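Local coordinates for protein TRAP dicarboxylate transporter, DctP subunit (Chromohalobacter salexigens, PDB 4P1L) that binds D-glucuronate and probably delivers it to a tripartite ATP-independent periplasmic (TRAP) transport system for uptake into the cytoplasm, at residues 26-34 and 59-70; 80-90 and 232-242. All blocks are in the same frame, centred on the assembly; numbering follows the deposited sequence. Where two conformers were deposited one is given.

How the interactions relate
From the N terminus, strand 26-29 comes first. Interaction 1 closes when the chain returns through helix 37-52 and pairs strand 59-62 with it. Interaction 2 opens later, at strand 84-88, and closes only when strand 234-239 comes back after more than 140 residues. The two contacts therefore follow in series; they neither nest nor cross. Strands 26-29 and 84-88 are neighbours in one mixed sheet, which joins both contacts. Hydrogen bonds also link them, among them a probable one between Arg27 N and Asp83 OD2. At the ligand end of the sheet, both contacts supply residues that touch the bound beta-D-glucuronate.

Interaction 1. Residues 26-34 and 59-70; sequences WRGWNIHPP and PKVYHNAVLGDQ. With BDP (beta-D-glucopyranuronic acid), chain C.
The His63 ring lies between two aliphatic groups. Pro34 CA sits over one face, 3.6 Å from the ring centroid of His63, as a CH-pi contact. Val61 CG1 covers the opposite face. At the ring edge Asn30 ND2 donates to His63 ND1 at 3.0 Å, close to the planes of both groups. His63 NE2 bonds to Glu43 of helix 37-52, so both ring nitrogens are held and the ring's rotation is fixed.

The Trp29 ring has Ile31 N over one face, towards the rim. Its indole N-H points to the loop: NE1 donates to Gly68 O at 2.7 Å, nearly in the ring plane. CG of Trp29 is anti to the backbone N (chi1 -177°), which swings the indole along the loop to that carbonyl. The far end of the indole meets Gln70, with CH2 of Trp29 3.7 Å from CB of Gln70.

The backbones pair in parallel register, from Trp26 with Pro59 to Trp29 with Tyr62. Past the strands, Ala65 N bonds to Asn30 O, in the carbonyl plane and on a lone pair. Asn64 N bonds to His32 O at 2.9 Å. Asn30 OD1 accepts from His32 N in an Asx turn.

The loops end at the sugar. His32 NE2 donates to BDP O2 at 2.8 Å, with O2 at the ring edge. Gln70 NE2 donates to BDP O3 at 3.2 Å, while Gln70 OE1 bonds to Asn88 N. Ile31 CD1 lies 3.4 Å from BDP O4. This is a beta-alpha-beta unit whose strand-end loops form part of the ligand pocket of a TRAP solute-binding protein.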
loop_
_atom_site.group_PDB
_atom_site.type_symbol
_atom_site.label_atom_id
_atom_site.label_comp_id
_atom_site.label_asym_id
_atom_site.label_seq_id
_atom_site.Cartn_x
_atom_site.Cartn_y
_atom_site.Cartn_z
ATOM N N TRP A 26 7.608 22.066 6.614
ATOM C CA TRP A 26 7.648 20.602 6.606
ATOM C C TRP A 26 7.747 20.111 5.166
ATOM O O TRP A 26 7.085 20.665 4.289
ATOM C CB TRP A 26 6.352 20.033 7.189
ATOM C CG TRP A 26 6.373 19.795 8.658
ATOM C CD1 TRP A 26 7.301 20.221 9.555
ATOM C CD2 TRP A 26 5.400 19.042 9.407
ATOM N NE1 TRP A 26 6.963 19.795 10.829
ATOM C CE2 TRP A 26 5.803 19.069 10.765
ATOM C CE3 TRP A 26 4.223 18.365 9.060
ATOM C CZ2 TRP A 26 5.074 18.426 11.780
ATOM C CZ3 TRP A 26 3.501 17.726 10.070
ATOM C CH2 TRP A 26 3.929 17.762 11.410
ATOM N N ARG A 27 8.546 19.076 4.919
ATOM C CA ARG A 27 8.536 18.413 3.614
ATOM C C ARG A 27 7.917 17.025 3.742
ATOM O O ARG A 27 8.235 16.262 4.659
ATOM C CB ARG A 27 9.938 18.230 3.038
ATOM C CG ARG A 27 10.794 19.450 3.077
ATOM C CD ARG A 27 12.206 19.005 3.329
ATOM N NE ARG A 27 12.930 18.817 2.089
ATOM C CZ ARG A 27 13.948 17.978 1.929
ATOM N NH1 ARG A 27 14.356 17.195 2.924
ATOM N NH2 ARG A 27 14.547 17.911 0.752
ATOM N N GLY A 28 7.057 16.720 2.786
ATOM C CA GLY A 28 6.352 15.457 2.781
ATOM C C GLY A 28 6.541 14.714 1.480
ATOM O O GLY A 28 6.863 15.302 0.432
ATOM N N TRP A 29 6.298 13.409 1.553
ATOM C CA TRP A 29 6.638 12.495 0.467
ATOM C C TRP A 29 5.406 11.743 -0.011
ATOM O O TRP A 29 4.603 11.246 0.792
ATOM C CB TRP A 29 7.678 11.492 0.978
ATOM C CG TRP A 29 8.209 10.500 -0.035
ATOM C CD1 TRP A 29 9.332 10.639 -0.801
ATOM C CD2 TRP A 29 7.658 9.228 -0.367
ATOM N NE1 TRP A 29 9.509 9.542 -1.597
ATOM C CE2 TRP A 29 8.490 8.659 -1.359
ATOM C CE3 TRP A 29 6.529 8.511 0.056
ATOM C CZ2 TRP A 29 8.239 7.414 -1.921
ATOM C CZ3 TRP A 29 6.286 7.261 -0.515
ATOM C CH2 TRP A 29 7.144 6.728 -1.478
ATOM N N ASN A 30 5.258 11.665 -1.327
ATOM C CA ASN A 30 4.255 10.820 -1.972
ATOM C C ASN A 30 4.894 10.220 -3.214
ATOM O O ASN A 30 5.579 10.929 -3.944
ATOM C CB ASN A 30 3.052 11.692 -2.336
ATOM C CG ASN A 30 1.995 10.963 -3.084
ATOM O OD1 ASN A 30 1.808 9.740 -2.928
ATOM N ND2 ASN A 30 1.209 11.723 -3.842
ATOM N N ILE A 31 4.704 8.918 -3.437
ATOM C CA ILE A 31 5.257 8.273 -4.616
ATOM C C ILE A 31 4.426 8.572 -5.887
ATOM O O ILE A 31 4.950 8.504 -7.017
ATOM C CB ILE A 31 5.386 6.724 -4.404
ATOM C CG1 ILE A 31 6.201 6.071 -5.522
ATOM C CG2 ILE A 31 4.012 6.023 -4.316
ATOM C CD1 ILE A 31 6.769 4.687 -5.153
ATOM N N HIS A 32 3.136 8.879 -5.697
ATOM C CA HIS A 32 2.180 8.992 -6.817
ATOM C C HIS A 32 2.162 10.418 -7.389
ATOM O O HIS A 32 2.711 11.347 -6.790
ATOM C CB HIS A 32 0.765 8.623 -6.358
ATOM C CG HIS A 32 0.637 7.207 -5.864
ATOM N ND1 HIS A 32 0.581 6.129 -6.718
ATOM C CD2 HIS A 32 0.559 6.698 -4.607
ATOM C CE1 HIS A 32 0.487 5.010 -6.013
ATOM N NE2 HIS A 32 0.468 5.331 -4.730
ATOM N N PRO A 33 1.535 10.585 -8.562
ATOM C CA PRO A 33 1.354 11.952 -9.085
ATOM C C PRO A 33 0.440 12.786 -8.177
ATOM O O PRO A 33 -0.356 12.211 -7.417
ATOM C CB PRO A 33 0.690 11.724 -10.442
ATOM C CG PRO A 33 0.993 10.289 -10.802
ATOM C CD PRO A 33 1.063 9.550 -9.505
ATOM N N PRO A 34 0.525 14.125 -8.268
ATOM C CA PRO A 34 -0.323 15.002 -7.468
ATOM C C PRO A 34 -1.814 14.697 -7.652
ATOM O O PRO A 34 -2.537 14.862 -6.695
ATOM C CB PRO A 34 -0.000 16.420 -7.995
ATOM C CG PRO A 34 1.285 16.294 -8.755
ATOM C CD PRO A 34 1.455 14.858 -9.148
ATOM N N PRO A 59 3.303 22.631 5.598
ATOM C CA PRO A 59 3.778 21.455 4.858
ATOM C C PRO A 59 3.780 21.663 3.351
ATOM O O PRO A 59 2.931 22.369 2.783
ATOM C CB PRO A 59 2.776 20.363 5.252
ATOM C CG PRO A 59 2.074 20.900 6.497
ATOM C CD PRO A 59 2.031 22.365 6.291
ATOM N N LYS A 60 4.768 21.055 2.704
ATOM C CA LYS A 60 4.843 21.046 1.260
ATOM C C LYS A 60 4.991 19.619 0.824
ATOM O O LYS A 60 5.884 18.914 1.299
ATOM C CB LYS A 60 6.037 21.871 0.770
ATOM C CG LYS A 60 5.982 22.194 -0.722
ATOM C CD LYS A 60 7.101 23.160 -1.145
ATOM C CE LYS A 60 6.930 24.578 -0.570
ATOM N NZ LYS A 60 7.846 25.587 -1.232
ATOM N N VAL A 61 4.117 19.179 -0.076
ATOM C CA VAL A 61 4.164 17.785 -0.539
ATOM C C VAL A 61 5.008 17.673 -1.801
ATOM O O VAL A 61 4.822 18.427 -2.753
ATOM C CB VAL A 61 2.756 17.200 -0.815
ATOM C CG1 VAL A 61 2.868 15.716 -1.178
ATOM C CG2 VAL A 61 1.858 17.413 0.390
ATOM N N TYR A 62 5.963 16.756 -1.775
ATOM C CA TYR A 62 6.736 16.410 -2.957
ATOM C C TYR A 62 6.187 15.102 -3.527
ATOM O O TYR A 62 6.395 14.037 -2.968
ATOM C CB TYR A 62 8.214 16.279 -2.620
ATOM C CG TYR A 62 8.875 17.627 -2.347
ATOM C CD1 TYR A 62 8.721 18.276 -1.129
ATOM C CD2 TYR A 62 9.642 18.249 -3.330
ATOM C CE1 TYR A 62 9.349 19.531 -0.902
ATOM C CE2 TYR A 62 10.255 19.464 -3.111
ATOM C CZ TYR A 62 10.112 20.103 -1.902
ATOM O OH TYR A 62 10.726 21.328 -1.718
ATOM N N HIS A 63 5.499 15.199 -4.650
ATOM C CA HIS A 63 4.933 14.044 -5.310
ATOM C C HIS A 63 5.936 13.372 -6.252
ATOM O O HIS A 63 7.073 13.837 -6.400
ATOM C CB HIS A 63 3.708 14.476 -6.111
ATOM C CG HIS A 63 2.702 15.216 -5.312
ATOM N ND1 HIS A 63 1.683 14.569 -4.652
ATOM C CD2 HIS A 63 2.539 16.532 -5.063
ATOM C CE1 HIS A 63 0.942 15.453 -4.012
ATOM N NE2 HIS A 63 1.429 16.657 -4.266
ATOM N N ASN A 64 5.492 12.275 -6.868
ATOM C CA ASN A 64 6.280 11.554 -7.863
ATOM C C ASN A 64 7.606 10.988 -7.340
ATOM O O ASN A 64 8.525 10.736 -8.127
ATOM C CB ASN A 64 6.584 12.467 -9.062
ATOM C CG ASN A 64 5.339 12.896 -9.822
ATOM O OD1 ASN A 64 5.113 14.102 -10.064
ATOM N ND2 ASN A 64 4.530 11.924 -10.214
ATOM N N ALA A 65 7.702 10.762 -6.035
ATOM C CA ALA A 65 8.928 10.258 -5.442
ATOM C C ALA A 65 10.140 11.130 -5.788
ATOM O O ALA A 65 11.268 10.651 -5.772
ATOM C CB ALA A 65 9.172 8.802 -5.881
ATOM N N VAL A 66 9.897 12.400 -6.097
ATOM C CA VAL A 66 10.963 13.374 -6.337
ATOM C C VAL A 66 12.066 13.303 -5.269
ATOM O O VAL A 66 13.244 13.482 -5.566
ATOM C CB VAL A 66 10.377 14.794 -6.351
ATOM C CG1 VAL A 66 11.477 15.838 -6.240
ATOM C CG2 VAL A 66 9.568 15.012 -7.629
ATOM N N LEU A 67 11.681 13.056 -4.019
ATOM C CA LEU A 67 12.655 13.009 -2.924
ATOM C C LEU A 67 13.171 11.597 -2.585
ATOM O O LEU A 67 13.840 11.423 -1.562
ATOM C CB LEU A 67 12.097 13.694 -1.671
ATOM C CG LEU A 67 11.735 15.167 -1.856
ATOM C CD1 LEU A 67 11.117 15.758 -0.573
ATOM C CD2 LEU A 67 12.958 15.994 -2.291
ATOM N N GLY A 68 12.883 10.607 -3.435
ATOM C CA GLY A 68 13.479 9.274 -3.315
ATOM C C GLY A 68 12.478 8.137 -3.419
ATOM O O GLY A 68 11.276 8.374 -3.300
ATOM N N ASP A 69 12.933 6.898 -3.664
ATOM C CA ASP A 69 12.009 5.741 -3.738
ATOM C C ASP A 69 11.568 5.427 -2.317
ATOM O O ASP A 69 12.110 5.973 -1.354
ATOM C CB ASP A 69 12.637 4.491 -4.421
ATOM C CG ASP A 69 11.646 3.244 -4.553
ATOM O OD1 ASP A 69 10.387 3.365 -4.693
ATOM O OD2 ASP A 69 12.158 2.092 -4.534
ATOM N N GLN A 70 10.596 4.540 -2.205
ATOM C CA GLN A 70 9.880 4.328 -0.948
ATOM C C GLN A 70 10.762 3.915 0.234
ATOM O O GLN A 70 10.656 4.517 1.322
ATOM C CB GLN A 70 8.670 3.389 -1.140
ATOM C CG GLN A 70 7.704 3.406 0.064
ATOM C CD GLN A 70 6.216 3.337 -0.265
ATOM O OE1 GLN A 70 5.376 3.667 0.587
ATOM N NE2 GLN A 70 5.871 2.884 -1.481
HETATM C C1 BDP C . 0.839 1.200 -4.898
HETATM C C2 BDP C . 1.178 1.897 -3.588
HETATM C C3 BDP C . 2.487 2.576 -3.722
HETATM C C4 BDP C . 3.505 1.532 -4.057
HETATM C C5 BDP C . 3.123 0.789 -5.365
HETATM C C6 BDP C . 4.109 -0.320 -5.729
HETATM O O2 BDP C . 0.154 2.852 -3.368
HETATM O O3 BDP C . 2.833 3.116 -2.341
HETATM O O4 BDP C . 4.805 2.129 -4.205
HETATM O O5 BDP C . 1.853 0.234 -5.220
HETATM O O6A BDP C . 3.622 -1.348 -6.303
HETATM O O1 BDP C . -0.361 0.522 -4.768
HETATM O O6B BDP C . 5.330 -0.151 -5.534
HETATM O O HOH W 1 4.476 8.478 -9.666
#

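Interaction 2. Residues 80-90 and 232-242; sequences GALDFANFNMG and LPECLCVAKAS. With BDP (beta-D-glucopyranuronic acid), chain C.
Asn88 and Asn86 both donate to the carboxylate of Glu234, one to each oxygen. Asn88 ND2 reaches Glu234 OE2 at 2.8 Å in an almost straight bond of 174°. The two flat groups stand nearly perpendicular, 86° apart. Asn86 ND2 reaches Glu234 OE1 at 3.0 Å and makes a weak second bond to Cys235 O. Asn86 OD1 bonds to Asn38. Both donors approach on the anti sides, tilted out of the carboxylate plane, the one at OE2 more so. OE2 also accepts from BDP O2 at 2.6 Å. Were Glu234 replaced by an alanine, the sugar hydroxyl would probably lose this acceptor and both asparagine amides their carboxylate partner.

At the other end Ser242 OG donates to Asp83 OD1 at 2.6 Å, on the anti lone pair. A water joins Ser242 OG to Gly80 O.

Backbone bonds run in antiparallel register. Ala85 with Cys237 and Phe87 with Cys235 are hydrogen-bonded pairs. Met89 N continues the pairing to Pro233 O.

Apolar contacts lie on both faces of the sheet. On that of Phe87, Cys235 and Cys237, the Cys237 SG is set between the backbone N and the carbonyl carbon (chi1 69°). This brings it obliquely to the Phe87 ring, 3.6 Å from CD2. Ala85 CB lies over one face of the same ring. On the other face of the sheet, Phe84 CB packs on Val238 CG2 at 4.0 Å.

Asn86 probably acts as a second-shell residue, while Asn88, itself lining the pocket, also helps to hold the Glu234 carboxylate. Their N-H groups would help to stabilise a buried negative charge beside the sugar, leaving OE2 oriented to receive the O2 hydroxyl.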
loop_
_atom_site.group_PDB
_atom_site.type_symbol
_atom_site.label_atom_id
_atom_site.label_comp_id
_atom_site.label_asym_id
_atom_site.label_seq_id
_atom_site.Cartn_x
_atom_site.Cartn_y
_atom_site.Cartn_z
ATOM N N GLY A 80 14.082 11.963 10.542
ATOM C CA GLY A 80 13.608 13.328 10.649
ATOM C C GLY A 80 14.105 14.231 9.538
ATOM O O GLY A 80 13.869 15.432 9.585
ATOM N N ALA A 81 14.796 13.666 8.551
ATOM C CA ALA A 81 15.226 14.432 7.380
ATOM C C ALA A 81 14.018 14.824 6.521
ATOM O O ALA A 81 13.993 15.909 5.930
ATOM C CB ALA A 81 16.229 13.644 6.561
ATOM N N LEU A 82 13.037 13.924 6.436
ATOM C CA LEU A 82 11.705 14.253 5.917
ATOM C C LEU A 82 10.733 14.324 7.078
ATOM O O LEU A 82 10.890 13.612 8.076
ATOM C CB LEU A 82 11.213 13.207 4.920
ATOM C CG LEU A 82 12.009 13.073 3.620
ATOM C CD1 LEU A 82 11.487 11.863 2.841
ATOM C CD2 LEU A 82 11.882 14.323 2.785
ATOM N N ASP A 83 9.724 15.179 6.955
ATOM C CA ASP A 83 8.816 15.435 8.071
ATOM C C ASP A 83 7.540 14.603 8.077
ATOM O O ASP A 83 7.064 14.187 9.141
ATOM C CB ASP A 83 8.448 16.918 8.103
ATOM C CG ASP A 83 9.658 17.807 8.260
ATOM O OD1 ASP A 83 10.232 17.830 9.377
ATOM O OD2 ASP A 83 9.996 18.503 7.278
ATOM N N PHE A 84 6.964 14.368 6.905
ATOM C CA PHE A 84 5.771 13.538 6.836
ATOM C C PHE A 84 5.710 12.758 5.517
ATOM O O PHE A 84 6.468 13.027 4.594
ATOM C CB PHE A 84 4.508 14.384 7.073
ATOM C CG PHE A 84 4.156 15.346 5.942
ATOM C CD1 PHE A 84 4.837 16.541 5.779
ATOM C CD2 PHE A 84 3.104 15.065 5.071
ATOM C CE1 PHE A 84 4.506 17.431 4.768
ATOM C CE2 PHE A 84 2.765 15.949 4.070
ATOM C CZ PHE A 84 3.470 17.138 3.910
ATOM N N ALA A 85 4.813 11.779 5.435
ATOM C CA ALA A 85 4.746 10.957 4.259
ATOM C C ALA A 85 3.510 10.058 4.277
ATOM O O ALA A 85 2.930 9.771 5.336
ATOM C CB ALA A 85 5.991 10.127 4.148
ATOM N N ASN A 86 3.141 9.634 3.078
ATOM C CA ASN A 86 2.172 8.575 2.823
ATOM C C ASN A 86 2.984 7.357 2.401
ATOM O O ASN A 86 3.590 7.337 1.333
ATOM C CB ASN A 86 1.196 9.074 1.745
ATOM C CG ASN A 86 0.382 7.982 1.071
ATOM O OD1 ASN A 86 0.060 8.111 -0.099
ATOM N ND2 ASN A 86 0.043 6.911 1.795
ATOM N N PHE A 87 3.056 6.362 3.286
ATOM C CA PHE A 87 3.732 5.127 2.962
ATOM C C PHE A 87 2.744 3.972 2.845
ATOM O O PHE A 87 1.854 3.831 3.685
ATOM C CB PHE A 87 4.743 4.747 4.044
ATOM C CG PHE A 87 5.889 5.696 4.180
ATOM C CD1 PHE A 87 6.604 6.108 3.068
ATOM C CD2 PHE A 87 6.252 6.182 5.422
ATOM C CE1 PHE A 87 7.656 6.977 3.184
ATOM C CE2 PHE A 87 7.334 7.054 5.548
ATOM C CZ PHE A 87 8.030 7.448 4.411
ATOM N N ASN A 88 2.948 3.137 1.836
ATOM C CA ASN A 88 2.335 1.814 1.798
ATOM C C ASN A 88 2.972 0.912 2.877
ATOM O O ASN A 88 4.201 0.939 3.106
ATOM C CB ASN A 88 2.495 1.213 0.409
ATOM C CG ASN A 88 1.700 -0.071 0.224
ATOM O OD1 ASN A 88 2.174 -1.155 0.574
ATOM N ND2 ASN A 88 0.508 0.040 -0.332
HETATM N N MSE A 89 2.132 0.139 3.558
HETATM C CA MSE A 89 2.611 -0.716 4.651
HETATM C C MSE A 89 3.403 -1.924 4.201
HETATM O O MSE A 89 4.086 -2.560 5.015
HETATM C CB MSE A 89 1.455 -1.166 5.542
HETATM C CG MSE A 89 0.823 -0.057 6.349
HETATM SE SE MSE A 89 2.055 0.805 7.662
HETATM C CE MSE A 89 1.633 -0.354 9.176
ATOM N N GLY A 90 3.326 -2.264 2.913
ATOM C CA GLY A 90 4.140 -3.343 2.364
ATOM C C GLY A 90 5.636 -3.166 2.571
ATOM O O GLY A 90 6.295 -4.028 3.173
ATOM N N LEU A 232 -3.584 -3.762 1.279
ATOM C CA LEU A 232 -2.558 -3.128 2.079
ATOM C C LEU A 232 -3.046 -1.753 2.554
ATOM O O LEU A 232 -3.392 -0.874 1.741
ATOM C CB LEU A 232 -1.275 -3.002 1.268
ATOM C CG LEU A 232 -0.499 -4.335 1.106
ATOM C CD1 LEU A 232 0.572 -4.217 0.022
ATOM C CD2 LEU A 232 0.127 -4.720 2.453
ATOM N N PRO A 233 -3.081 -1.539 3.884
ATOM C CA PRO A 233 -3.285 -0.169 4.331
ATOM C C PRO A 233 -2.094 0.700 3.952
ATOM O O PRO A 233 -1.003 0.168 3.714
ATOM C CB PRO A 233 -3.367 -0.299 5.874
ATOM C CG PRO A 233 -3.699 -1.710 6.125
ATOM C CD PRO A 233 -2.952 -2.467 5.023
ATOM N N GLU A 234 -2.294 2.017 3.908
ATOM C CA GLU A 234 -1.202 2.974 3.854
ATOM C C GLU A 234 -1.355 3.974 5.004
ATOM O O GLU A 234 -2.472 4.270 5.422
ATOM C CB GLU A 234 -1.201 3.717 2.521
ATOM C CG GLU A 234 -1.332 2.797 1.308
ATOM C CD GLU A 234 -0.741 3.389 0.028
ATOM O OE1 GLU A 234 -0.548 4.635 -0.028
ATOM O OE2 GLU A 234 -0.484 2.598 -0.909
ATOM N N CYS A 235 -0.243 4.474 5.542
ATOM C CA CYS A 235 -0.323 5.455 6.603
ATOM C C CYS A 235 -0.061 6.830 6.061
ATOM O O CYS A 235 0.636 7.001 5.058
ATOM C CB CYS A 235 0.674 5.160 7.727
ATOM S SG CYS A 235 2.416 5.172 7.223
ATOM N N LEU A 236 -0.615 7.812 6.760
ATOM C CA LEU A 236 -0.156 9.193 6.723
ATOM C C LEU A 236 0.570 9.371 8.043
ATOM O O LEU A 236 -0.051 9.274 9.107
ATOM C CB LEU A 236 -1.317 10.172 6.600
ATOM C CG LEU A 236 -1.009 11.650 6.789
ATOM C CD1 LEU A 236 0.182 12.092 5.990
ATOM C CD2 LEU A 236 -2.234 12.458 6.406
ATOM N N CYS A 237 1.884 9.534 7.988
ATOM C CA CYS A 237 2.688 9.596 9.209
ATOM C C CYS A 237 3.649 10.797 9.243
ATOM O O CYS A 237 3.933 11.430 8.208
ATOM C CB CYS A 237 3.495 8.309 9.374
ATOM S SG CYS A 237 4.835 8.093 8.162
ATOM N N VAL A 238 4.133 11.091 10.450
ATOM C CA VAL A 238 5.068 12.192 10.701
ATOM C C VAL A 238 6.342 11.640 11.384
ATOM O O VAL A 238 6.262 10.737 12.216
ATOM C CB VAL A 238 4.389 13.289 11.571
ATOM C CG1 VAL A 238 5.389 14.390 11.983
ATOM C CG2 VAL A 238 3.208 13.897 10.825
ATOM N N ALA A 239 7.512 12.168 11.028
ATOM C CA ALA A 239 8.745 11.884 11.769
ATOM C C ALA A 239 8.558 12.183 13.271
ATOM O O ALA A 239 8.069 13.249 13.671
ATOM C CB ALA A 239 9.907 12.710 11.231
ATOM N N LYS A 240 8.941 11.241 14.117
ATOM C CA LYS A 240 8.778 11.456 15.552
ATOM C C LYS A 240 9.457 12.753 16.005
ATOM O O LYS A 240 8.910 13.488 16.816
ATOM C CB LYS A 240 9.320 10.275 16.363
ATOM C CG LYS A 240 9.122 10.455 17.892
ATOM C CD LYS A 240 9.682 9.271 18.695
ATOM C CE LYS A 240 8.849 8.009 18.504
ATOM N NZ LYS A 240 8.915 7.076 19.678
ATOM N N ALA A 241 10.644 13.024 15.478
ATOM C CA ALA A 241 11.378 14.243 15.825
ATOM C C ALA A 241 10.558 15.491 15.497
ATOM O O ALA A 241 10.465 16.423 16.301
ATOM C CB ALA A 241 12.697 14.286 15.073
ATOM N N SER A 242 9.960 15.504 14.313
ATOM C CA SER A 242 9.180 16.665 13.882
ATOM C C SER A 242 7.910 16.814 14.708
ATOM O O SER A 242 7.471 17.914 15.017
ATOM C CB SER A 242 8.811 16.545 12.400
ATOM O OG SER A 242 9.978 16.515 11.606
HETATM C C1 BDP C . 0.839 1.200 -4.898
HETATM C C2 BDP C . 1.178 1.897 -3.588
HETATM C C3 BDP C . 2.487 2.576 -3.722
HETATM C C4 BDP C . 3.505 1.532 -4.057
HETATM C C5 BDP C . 3.123 0.789 -5.365
HETATM C C6 BDP C . 4.109 -0.320 -5.729
HETATM O O2 BDP C . 0.154 2.852 -3.368
HETATM O O3 BDP C . 2.833 3.116 -2.341
HETATM O O4 BDP C . 4.805 2.129 -4.205
HETATM O O5 BDP C . 1.853 0.234 -5.220
HETATM O O6A BDP C . 3.622 -1.348 -6.303
HETATM O O1 BDP C . -0.361 0.522 -4.768
HETATM O O6B BDP C . 5.330 -0.151 -5.534
HETATM O O HOH W 2 12.656 16.174 11.992
#